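Local atomic coordinates of methanogen homoaconitase large subunit (Methanocaldococcus jannaschii, PDB entry 4KP2), a protein that forms the large subunit of an iron-sulfur hydro-lyase that interconverts homocitrate and homoisocitrate through cis-homoaconitate. Residues A431-G434 / Y435-K439; L194-C197 / K198-R202; D69-W72 / N73-K76. All coordinates share one frame; numbering follows the deposited sequence.

Interaction 1: A431-G434 / Y435-K439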
ATOM      1  N   ALA A 431      11.318 -14.283  -7.656  1.00 53.89           N
ATOM      2  CA  ALA A 431      11.189 -13.723  -6.317  1.00 56.44           C
ATOM      3  C   ALA A 431      11.493 -14.785  -5.268  1.00 55.42           C
ATOM      4  O   ALA A 431      11.949 -14.475  -4.167  1.00 51.72           O
ATOM      5  CB  ALA A 431       9.793 -13.157  -6.111  1.00 51.35           C
ATOM      6  N   VAL A 432      11.236 -16.041  -5.620  1.00 56.28           N
ATOM      7  CA  VAL A 432      11.491 -17.162  -4.724  1.00 54.17           C
ATOM      8  C   VAL A 432      12.980 -17.476  -4.642  1.00 54.62           C
ATOM      9  O   VAL A 432      13.531 -17.634  -3.552  1.00 58.93           O
ATOM     10  CB  VAL A 432      10.736 -18.426  -5.180  1.00 55.40           C
ATOM     11  CG1 VAL A 432      11.163 -19.634  -4.361  1.00 60.24           C
ATOM     12  CG2 VAL A 432       9.235 -18.215  -5.078  1.00 52.12           C
ATOM     13  N   LYS A 433      13.629 -17.555  -5.799  1.00 56.36           N
ATOM     14  CA  LYS A 433      15.028 -17.967  -5.862  1.00 63.87           C
ATOM     15  C   LYS A 433      16.003 -16.792  -5.790  1.00 60.28           C
ATOM     16  O   LYS A 433      17.208 -16.988  -5.640  1.00 59.70           O
ATOM     17  CB  LYS A 433      15.282 -18.794  -7.122  1.00 57.86           C
ATOM     18  CG  LYS A 433      14.358 -19.993  -7.258  1.00 49.91           C
ATOM     19  CD  LYS A 433      14.818 -20.927  -8.362  1.00 61.54           C
ATOM     20  CE  LYS A 433      16.160 -21.554  -8.028  1.00 61.40           C
ATOM     21  NZ  LYS A 433      16.635 -22.450  -9.118  1.00 62.01           N
ATOM     22  N   GLY A 434      15.478 -15.576  -5.900  1.00 62.34           N
ATOM     23  CA  GLY A 434      16.291 -14.381  -5.756  1.00 54.82           C
ATOM     24  C   GLY A 434      17.012 -13.956  -7.020  1.00 54.76           C
ATOM     25  O   GLY A 434      17.772 -12.988  -7.013  1.00 55.71           O
ATOM     26  N   TYR A 435      16.779 -14.679  -8.109  1.00 52.23           N
ATOM     27  CA  TYR A 435      17.383 -14.331  -9.389  1.00 59.80           C
ATOM     28  C   TYR A 435      16.472 -14.722 -10.546  1.00 54.59           C
ATOM     29  O   TYR A 435      15.626 -15.605 -10.406  1.00 51.89           O
ATOM     30  CB  TYR A 435      18.760 -14.985  -9.540  1.00 64.03           C
ATOM     31  CG  TYR A 435      18.734 -16.497  -9.611  1.00 62.52           C
ATOM     32  CD1 TYR A 435      18.731 -17.267  -8.453  1.00 56.87           C
ATOM     33  CD2 TYR A 435      18.723 -17.155 -10.835  1.00 61.43           C
ATOM     34  CE1 TYR A 435      18.711 -18.649  -8.516  1.00 56.81           C
ATOM     35  CE2 TYR A 435      18.704 -18.532 -10.906  1.00 64.67           C
ATOM     36  CZ  TYR A 435      18.698 -19.275  -9.744  1.00 66.11           C
ATOM     37  OH  TYR A 435      18.678 -20.648  -9.815  1.00 66.11           O
ATOM     38  N   ILE A 436      16.648 -14.057 -11.684  1.00 57.04           N
ATOM     39  CA  ILE A 436      15.841 -14.331 -12.866  1.00 59.22           C
ATOM     40  C   ILE A 436      16.033 -15.766 -13.339  1.00 54.83           C
ATOM     41  O   ILE A 436      17.099 -16.132 -13.830  1.00 56.31           O
ATOM     42  CB  ILE A 436      16.183 -13.372 -14.021  1.00 53.06           C
ATOM     43  CG1 ILE A 436      15.952 -11.921 -13.595  1.00 50.94           C
ATOM     44  CG2 ILE A 436      15.356 -13.706 -15.252  1.00 53.52           C
ATOM     45  CD1 ILE A 436      16.227 -10.913 -14.688  1.00 53.44           C
ATOM     46  N   THR A 437      14.994 -16.577 -13.181  1.00 55.60           N
ATOM     47  CA  THR A 437      15.059 -17.977 -13.568  1.00 59.95           C
ATOM     48  C   THR A 437      13.712 -18.468 -14.081  1.00 55.95           C
ATOM     49  O   THR A 437      12.739 -17.715 -14.123  1.00 53.07           O
ATOM     50  CB  THR A 437      15.503 -18.865 -12.394  1.00 60.76           C
ATOM     51  OG1 THR A 437      15.471 -20.241 -12.793  1.00 64.30           O
ATOM     52  CG2 THR A 437      14.583 -18.667 -11.202  1.00 53.43           C
ATOM     53  N   ASN A 438      13.662 -19.739 -14.463  1.00 57.52           N
ATOM     54  CA  ASN A 438      12.450 -20.313 -15.026  1.00 58.19           C
ATOM     55  C   ASN A 438      12.017 -21.575 -14.288  1.00 61.66           C
ATOM     56  O   ASN A 438      10.884 -22.032 -14.430  1.00 53.28           O
ATOM     57  CB  ASN A 438      12.656 -20.618 -16.510  1.00 64.41           C
ATOM     58  CG  ASN A 438      11.352 -20.762 -17.258  1.00 68.40           C
ATOM     59  OD1 ASN A 438      10.319 -20.244 -16.831  1.00 71.50           O
ATOM     60  ND2 ASN A 438      11.388 -21.465 -18.382  1.00 70.05           N
ATOM     61  N   LYS A 439      12.929 -22.132 -13.497  1.00 61.69           N
ATOM     62  CA  LYS A 439      12.658 -23.358 -12.756  1.00 67.40           C
ATOM     63  C   LYS A 439      12.609 -23.104 -11.252  1.00 58.80           C
ATOM     64  O   LYS A 439      11.822 -23.720 -10.535  1.00 51.51           O
ATOM     65  CB  LYS A 439      13.716 -24.416 -13.077  1.00 73.69           C
ATOM     66  CG  LYS A 439      13.791 -24.782 -14.550  1.00 64.98           C
ATOM     67  CD  LYS A 439      14.961 -25.709 -14.836  1.00 76.76           C
ATOM     68  CE  LYS A 439      16.289 -25.031 -14.541  1.00 77.50           C
ATOM     69  NZ  LYS A 439      17.446 -25.909 -14.871  1.00 67.94           N
TER

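Interaction 2: L194-C197 / K198-R202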
ATOM      1  N   LEU A 194       5.899  -9.674 -25.854  1.00 48.24           N
ATOM      2  CA  LEU A 194       7.306  -9.304 -25.782  1.00 50.93           C
ATOM      3  C   LEU A 194       8.043  -9.788 -27.024  1.00 55.20           C
ATOM      4  O   LEU A 194       9.011  -9.171 -27.460  1.00 52.08           O
ATOM      5  CB  LEU A 194       7.962  -9.874 -24.523  1.00 53.17           C
ATOM      6  CG  LEU A 194       7.758  -9.095 -23.224  1.00 46.45           C
ATOM      7  CD1 LEU A 194       8.433  -9.810 -22.065  1.00 47.20           C
ATOM      8  CD2 LEU A 194       8.292  -7.679 -23.365  1.00 38.88           C
ATOM      9  N   ARG A 195       7.579 -10.896 -27.591  1.00 58.81           N
ATOM     10  CA  ARG A 195       8.175 -11.427 -28.810  1.00 57.88           C
ATOM     11  C   ARG A 195       7.805 -10.543 -29.994  1.00 57.44           C
ATOM     12  O   ARG A 195       8.566 -10.414 -30.954  1.00 63.64           O
ATOM     13  CB  ARG A 195       7.705 -12.859 -29.058  1.00 60.77           C
ATOM     14  CG  ARG A 195       8.437 -13.559 -30.188  1.00 68.60           C
ATOM     15  CD  ARG A 195       9.906 -13.744 -29.845  1.00 64.57           C
ATOM     16  NE  ARG A 195      10.649 -14.368 -30.935  1.00 77.54           N
ATOM     17  CZ  ARG A 195      11.240 -13.693 -31.914  1.00 84.73           C
ATOM     18  NH1 ARG A 195      11.173 -12.369 -31.943  1.00 76.09           N
ATOM     19  NH2 ARG A 195      11.897 -14.342 -32.866  1.00 92.19           N
ATOM     20  N   VAL A 196       6.627  -9.931 -29.913  1.00 54.16           N
ATOM     21  CA  VAL A 196       6.139  -9.052 -30.968  1.00 57.57           C
ATOM     22  C   VAL A 196       6.954  -7.763 -31.019  1.00 59.59           C
ATOM     23  O   VAL A 196       7.215  -7.222 -32.096  1.00 64.27           O
ATOM     24  CB  VAL A 196       4.646  -8.718 -30.765  1.00 54.66           C
ATOM     25  CG1 VAL A 196       4.150  -7.779 -31.851  1.00 52.97           C
ATOM     26  CG2 VAL A 196       3.819  -9.992 -30.747  1.00 54.48           C
ATOM     27  N   CYS A 197       7.370  -7.284 -29.850  1.00 59.15           N
ATOM     28  CA  CYS A 197       8.080  -6.013 -29.750  1.00 60.52           C
ATOM     29  C   CYS A 197       9.493  -6.057 -30.337  1.00 61.43           C
ATOM     30  O   CYS A 197      10.124  -5.015 -30.512  1.00 59.05           O
ATOM     31  CB  CYS A 197       8.127  -5.536 -28.294  1.00 60.45           C
ATOM     32  SG  CYS A 197       6.513  -5.200 -27.544  1.00 65.77           S
ATOM     33  N   LYS A 198       9.988  -7.254 -30.638  1.00 63.27           N
ATOM     34  CA  LYS A 198      11.334  -7.398 -31.188  1.00 61.87           C
ATOM     35  C   LYS A 198      11.317  -7.421 -32.705  1.00 67.11           C
ATOM     36  O   LYS A 198      12.101  -6.730 -33.355  1.00 68.77           O
ATOM     37  CB  LYS A 198      12.001  -8.673 -30.678  1.00 63.63           C
ATOM     38  CG  LYS A 198      11.958  -8.832 -29.184  1.00 65.36           C
ATOM     39  CD  LYS A 198      12.367  -7.556 -28.470  1.00 71.22           C
ATOM     40  CE  LYS A 198      11.227  -7.056 -27.594  1.00 73.43           C
ATOM     41  NZ  LYS A 198      11.636  -6.775 -26.190  1.00 70.48           N
ATOM     42  N   GLU A 199      10.422  -8.232 -33.259  1.00 64.00           N
ATOM     43  CA  GLU A 199      10.277  -8.342 -34.703  1.00 63.63           C
ATOM     44  C   GLU A 199       9.893  -6.990 -35.285  1.00 67.04           C
ATOM     45  O   GLU A 199      10.261  -6.657 -36.410  1.00 81.57           O
ATOM     46  CB  GLU A 199       9.213  -9.383 -35.055  1.00 65.38           C
ATOM     47  CG  GLU A 199       9.656 -10.402 -36.093  1.00 78.21           C
ATOM     48  CD  GLU A 199      10.625 -11.426 -35.532  1.00 79.44           C
ATOM     49  OE1 GLU A 199      10.712 -11.543 -34.292  1.00 70.85           O
ATOM     50  OE2 GLU A 199      11.297 -12.112 -36.330  1.00 84.44           O
ATOM     51  N   ILE A 200       9.157  -6.209 -34.500  1.00 61.95           N
ATOM     52  CA  ILE A 200       8.709  -4.891 -34.924  1.00 59.77           C
ATOM     53  C   ILE A 200       9.680  -3.798 -34.487  1.00 61.29           C
ATOM     54  O   ILE A 200      10.170  -3.025 -35.311  1.00 66.64           O
ATOM     55  CB  ILE A 200       7.310  -4.575 -34.369  1.00 56.01           C
ATOM     56  CG1 ILE A 200       6.291  -5.587 -34.893  1.00 52.46           C
ATOM     57  CG2 ILE A 200       6.901  -3.160 -34.737  1.00 53.35           C
ATOM     58  CD1 ILE A 200       4.868  -5.295 -34.474  1.00 51.75           C
ATOM     59  N   GLY A 201       9.957  -3.741 -33.189  1.00 63.55           N
ATOM     60  CA  GLY A 201      10.844  -2.729 -32.644  1.00 62.78           C
ATOM     61  C   GLY A 201      10.092  -1.719 -31.800  1.00 61.23           C
ATOM     62  O   GLY A 201       8.866  -1.657 -31.842  1.00 60.49           O
ATOM     63  N   ARG A 202      10.831  -0.921 -31.033  1.00 61.34           N
ATOM     64  CA  ARG A 202      10.220   0.077 -30.161  1.00 61.62           C
ATOM     65  C   ARG A 202       9.721   1.285 -30.948  1.00 61.47           C
ATOM     66  O   ARG A 202       9.024   2.142 -30.407  1.00 59.23           O
ATOM     67  CB  ARG A 202      11.204   0.528 -29.080  1.00 62.60           C
ATOM     68  CG  ARG A 202      12.505   1.105 -29.617  1.00 63.92           C
ATOM     69  CD  ARG A 202      13.351   1.689 -28.494  1.00 64.26           C
ATOM     70  NE  ARG A 202      14.713   1.985 -28.926  1.00 70.07           N
ATOM     71  CZ  ARG A 202      15.772   1.243 -28.619  1.00 69.14           C
ATOM     72  NH1 ARG A 202      16.975   1.583 -29.058  1.00 79.75           N
ATOM     73  NH2 ARG A 202      15.633   0.160 -27.869  1.00 62.12           N
TER

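Interaction 3: D69-W72 / N73-K76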
ATOM      1  N   ASP A  69     -16.597  26.069 -20.497  1.00 58.56           N
ATOM      2  CA  ASP A  69     -17.234  26.268 -19.205  1.00 59.10           C
ATOM      3  C   ASP A  69     -18.212  25.138 -18.912  1.00 55.24           C
ATOM      4  O   ASP A  69     -19.011  25.219 -17.979  1.00 56.06           O
ATOM      5  CB  ASP A  69     -17.950  27.619 -19.174  1.00 65.54           C
ATOM      6  CG  ASP A  69     -18.842  27.836 -20.382  1.00 74.17           C
ATOM      7  OD1 ASP A  69     -18.528  27.289 -21.461  1.00 69.86           O
ATOM      8  OD2 ASP A  69     -19.853  28.558 -20.253  1.00 82.62           O
ATOM      9  N   SER A  70     -18.141  24.083 -19.717  1.00 52.43           N
ATOM     10  CA  SER A  70     -19.033  22.944 -19.567  1.00 52.88           C
ATOM     11  C   SER A  70     -18.482  21.715 -20.277  1.00 55.60           C
ATOM     12  O   SER A  70     -17.760  21.829 -21.267  1.00 56.96           O
ATOM     13  CB  SER A  70     -20.417  23.278 -20.125  1.00 59.39           C
ATOM     14  OG  SER A  70     -20.348  23.554 -21.515  1.00 57.82           O
ATOM     15  N   VAL A  71     -18.825  20.540 -19.761  1.00 57.72           N
ATOM     16  CA  VAL A  71     -18.487  19.291 -20.429  1.00 54.27           C
ATOM     17  C   VAL A  71     -19.635  18.898 -21.347  1.00 54.74           C
ATOM     18  O   VAL A  71     -20.785  19.269 -21.108  1.00 55.95           O
ATOM     19  CB  VAL A  71     -18.206  18.158 -19.424  1.00 51.49           C
ATOM     20  CG1 VAL A  71     -16.964  18.473 -18.603  1.00 46.61           C
ATOM     21  CG2 VAL A  71     -19.409  17.931 -18.522  1.00 55.63           C
ATOM     22  N   TRP A  72     -19.323  18.155 -22.403  1.00 54.95           N
ATOM     23  CA  TRP A  72     -20.331  17.813 -23.398  1.00 55.11           C
ATOM     24  C   TRP A  72     -21.270  16.710 -22.914  1.00 56.76           C
ATOM     25  O   TRP A  72     -22.475  16.783 -23.129  1.00 62.33           O
ATOM     26  CB  TRP A  72     -19.678  17.443 -24.737  1.00 47.31           C
ATOM     27  CG  TRP A  72     -19.589  15.972 -25.005  1.00 55.94           C
ATOM     28  CD1 TRP A  72     -20.432  15.228 -25.776  1.00 52.81           C
ATOM     29  CD2 TRP A  72     -18.602  15.064 -24.500  1.00 54.66           C
ATOM     30  NE1 TRP A  72     -20.031  13.914 -25.787  1.00 54.97           N
ATOM     31  CE2 TRP A  72     -18.909  13.788 -25.010  1.00 49.33           C
ATOM     32  CE3 TRP A  72     -17.486  15.209 -23.669  1.00 48.72           C
ATOM     33  CZ2 TRP A  72     -18.143  12.663 -24.717  1.00 48.23           C
ATOM     34  CZ3 TRP A  72     -16.726  14.089 -23.378  1.00 50.43           C
ATOM     35  CH2 TRP A  72     -17.058  12.834 -23.901  1.00 49.86           C
ATOM     36  N   ASN A  73     -20.720  15.703 -22.241  1.00 54.57           N
ATOM     37  CA  ASN A  73     -21.524  14.581 -21.771  1.00 55.58           C
ATOM     38  C   ASN A  73     -20.866  13.875 -20.591  1.00 53.01           C
ATOM     39  O   ASN A  73     -19.944  13.083 -20.776  1.00 56.80           O
ATOM     40  CB  ASN A  73     -21.767  13.587 -22.910  1.00 57.39           C
ATOM     41  CG  ASN A  73     -22.894  12.612 -22.612  1.00 62.25           C
ATOM     42  OD1 ASN A  73     -23.099  12.204 -21.467  1.00 67.34           O
ATOM     43  ND2 ASN A  73     -23.633  12.233 -23.648  1.00 58.74           N
ATOM     44  N   PRO A  74     -21.347  14.161 -19.370  1.00 57.14           N
ATOM     45  CA  PRO A  74     -20.825  13.571 -18.132  1.00 56.84           C
ATOM     46  C   PRO A  74     -20.925  12.049 -18.120  1.00 49.21           C
ATOM     47  O   PRO A  74     -20.052  11.384 -17.561  1.00 53.61           O
ATOM     48  CB  PRO A  74     -21.744  14.157 -17.055  1.00 57.41           C
ATOM     49  CG  PRO A  74     -22.260  15.419 -17.642  1.00 56.61           C
ATOM     50  CD  PRO A  74     -22.419  15.136 -19.105  1.00 62.84           C
ATOM     51  N   ASP A  75     -21.977  11.509 -18.728  1.00 50.87           N
ATOM     52  CA  ASP A  75     -22.180  10.065 -18.771  1.00 54.21           C
ATOM     53  C   ASP A  75     -21.103   9.367 -19.598  1.00 49.88           C
ATOM     54  O   ASP A  75     -20.797   8.196 -19.370  1.00 46.63           O
ATOM     55  CB  ASP A  75     -23.565   9.735 -19.331  1.00 54.02           C
ATOM     56  CG  ASP A  75     -24.685  10.222 -18.437  1.00 55.99           C
ATOM     57  OD1 ASP A  75     -24.437  11.129 -17.615  1.00 62.10           O
ATOM     58  OD2 ASP A  75     -25.814   9.703 -18.559  1.00 54.06           O
ATOM     59  N   LYS A  76     -20.535  10.092 -20.557  1.00 54.16           N
ATOM     60  CA  LYS A  76     -19.485   9.548 -21.411  1.00 52.77           C
ATOM     61  C   LYS A  76     -18.096   9.788 -20.827  1.00 54.78           C
ATOM     62  O   LYS A  76     -17.091   9.418 -21.431  1.00 55.99           O
ATOM     63  CB  LYS A  76     -19.567  10.153 -22.813  1.00 55.48           C
ATOM     64  CG  LYS A  76     -20.380   9.347 -23.816  1.00 55.77           C
ATOM     65  CD  LYS A  76     -21.865   9.369 -23.500  1.00 59.92           C
ATOM     66  CE  LYS A  76     -22.659   8.663 -24.589  1.00 59.44           C
ATOM     67  NZ  LYS A  76     -22.437   9.285 -25.925  1.00 61.22           N
TER

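Interaction 1: A431-G434 / Y435-K439
Lys433 and Tyr435 meet at the C-terminal end of helix 424-433, where Gly434 breaks the helix with a positive phi of 84°. At this phi a side chain would be jammed against the carbonyl O of Lys433, so the position suits glycine. The chain then runs out to Lys439, passing through an ST turn at Thr437.

The tight side is the bundle of Lys433, Tyr435 and Thr437. The Lys433 chain crosses the phenol at a slant, with CB of Lys433 3.7 Å from Tyr435 CE1. A bend at chi3 (65°) then brings the amine to the hydroxyl, and Lys433 NZ donates to Tyr435 OH at 2.8 Å. Thr437 CG2 closes the group. It lies above one face of the tyrosine ring, toward the rim, and Thr437 CG2 is 3.6 Å from Lys433 CD. With an alanine here instead of the tyrosine, the lysine amine is likely to lose this acceptor, its chain would be freer to swing, and the threonine methyl would lose the ring it packs on.

Behind this bundle, Ile436 points the other way, onto Ile307 and Val310 of helix 307-310, so the departing chain packs on that helix. The Ile436 backbone also bonds Gly312 and Thr313.

The loose side is the modelled C-terminal end. Lys439 is exposed and its amine stays apart from that of Lys433. Thr437 OG1 bonds Glu311, and Thr437 OG1 also accepts from Lys439 N at 3.2 Å with an N-H...O angle of 161°.

Interaction 2: L194-C197 / K198-R202
Val196 O accepts from Ile200 N at 3.3 Å, and Cys197 O accepts from Gly201 N at 3.0 Å, so the helical i to i+4 pattern holds to the last turn of helix 189-200. The second bond is bent. The Gly201 nitrogen sits above the carbonyl plane of Cys197, 62° out of it, as the chain leaves the helix. Gly201 has a positive phi, at which a CB would collide with the carbonyl O of Ile200.

Val196 and Ile200 run next to each other in the same direction. Val196 CG1 touches Ile200 CD1 at 3.7 Å, and both residues rest on Val178 of strand 167-180. This is the packing of a beta-alpha-beta unit. Helix 189-200 connects strand 167-180 to strand 208-213, which run parallel as neighbours in one mixed sheet.

Another side of the helix carries charge. Arg195 and Glu199 form an i to i+4 salt bridge, with Arg195 NH1 2.5 Å from Glu199 OE1. As a hydrogen bond it is weak, since the N-H...O angle is 120°. The guanidinium and carboxylate planes are 49° apart. One carboxylate oxygen does the touching. Arg195 reaches it by a bend at chi2, with CG opposite the backbone N. Both side chains also touch Ile286 of strand 282-286.

Lys198 folds back along the helix instead of extending. Bends at chi2, chi3 and chi4 lay its methylenes over the preceding turn, with Lys198 CE 3.1 Å from Leu194 O and 3.5 Å from Cys197 CB. The amine is held beyond the helix, where Lys198 NZ bonds the backbone O of Pro301.

Interaction 3: D69-W72 / N73-K76
Trp72 and Asn73 make a CH-pi contact between neighbours in the chain. Asn73 CB stands over the five-membered ring of the Trp72 indole, 3.4 Å from its centroid and 13° off the normal. Asn73 N lies over the same face, 3.0 Å from Trp72 CG. Trp72 takes an unusual chi1 of 101°, well off a staggered value, and this turns the indole under the backbone that follows it. The asparagine amide stands steeply to the ring, with the two planes 70° apart.

Apolar contacts extend the packing in two places. Lys76 crosses the indole at about a right angle, and Lys76 CB comes 3.5 Å from Trp72 CZ2, on the benzene half of the ring system. Val71 CG2 touches Pro74 CG at 3.9 Å. Val71 also packs on Phe102 and Phe106 of helix 90-106, so it ties the loop to the helix.

Polar bonds shape the second half. Lys76 N donates to Asn73 O at 3.1 Å, closing the 3-10 turn of residues 74-76. Asn73 OD1 receives Asp75 N at 3.0 Å, in an Asx turn, and Lys76 N at 3.4 Å. Both of these side-chain bonds are weak and bent.

The stretch lies in the loop between helix 57-67 and strand 77-80 of a parallel sheet, and Lys76 joins strand 49-53 through a backbone bond with Ala50. No hydrogen bond links residues 69-72 to residues 73-76. The turn probably relies mainly on the backbone bond from Lys76 N to Asn73 O, helped by the two weak bonds to OD1. The contact of the indole with Asn73 CB and Lys76 CB is carbon packing.

Overall arrangement
All three are local and lie where a helix ends or a strand is about to begin. Interactions 1 and 2 are partly buried and both end a helix with a glycine of positive phi, in different elements; interaction 3 is at the surface. Residues 194-202 belong to a helix with an apolar side, packed on a mixed sheet, and a charged side. Residues 431-439 carry the modelled C-terminal end away from its last helix, and interaction 3 leads into a parallel sheet. Only interaction 2 has a salt bridge; interaction 1 has an amine-to-phenol hydrogen bond and interaction 3 a CH-pi contact. Interaction 3 lies across the chain's centre from the other two, whose centres are about 24 Å apart.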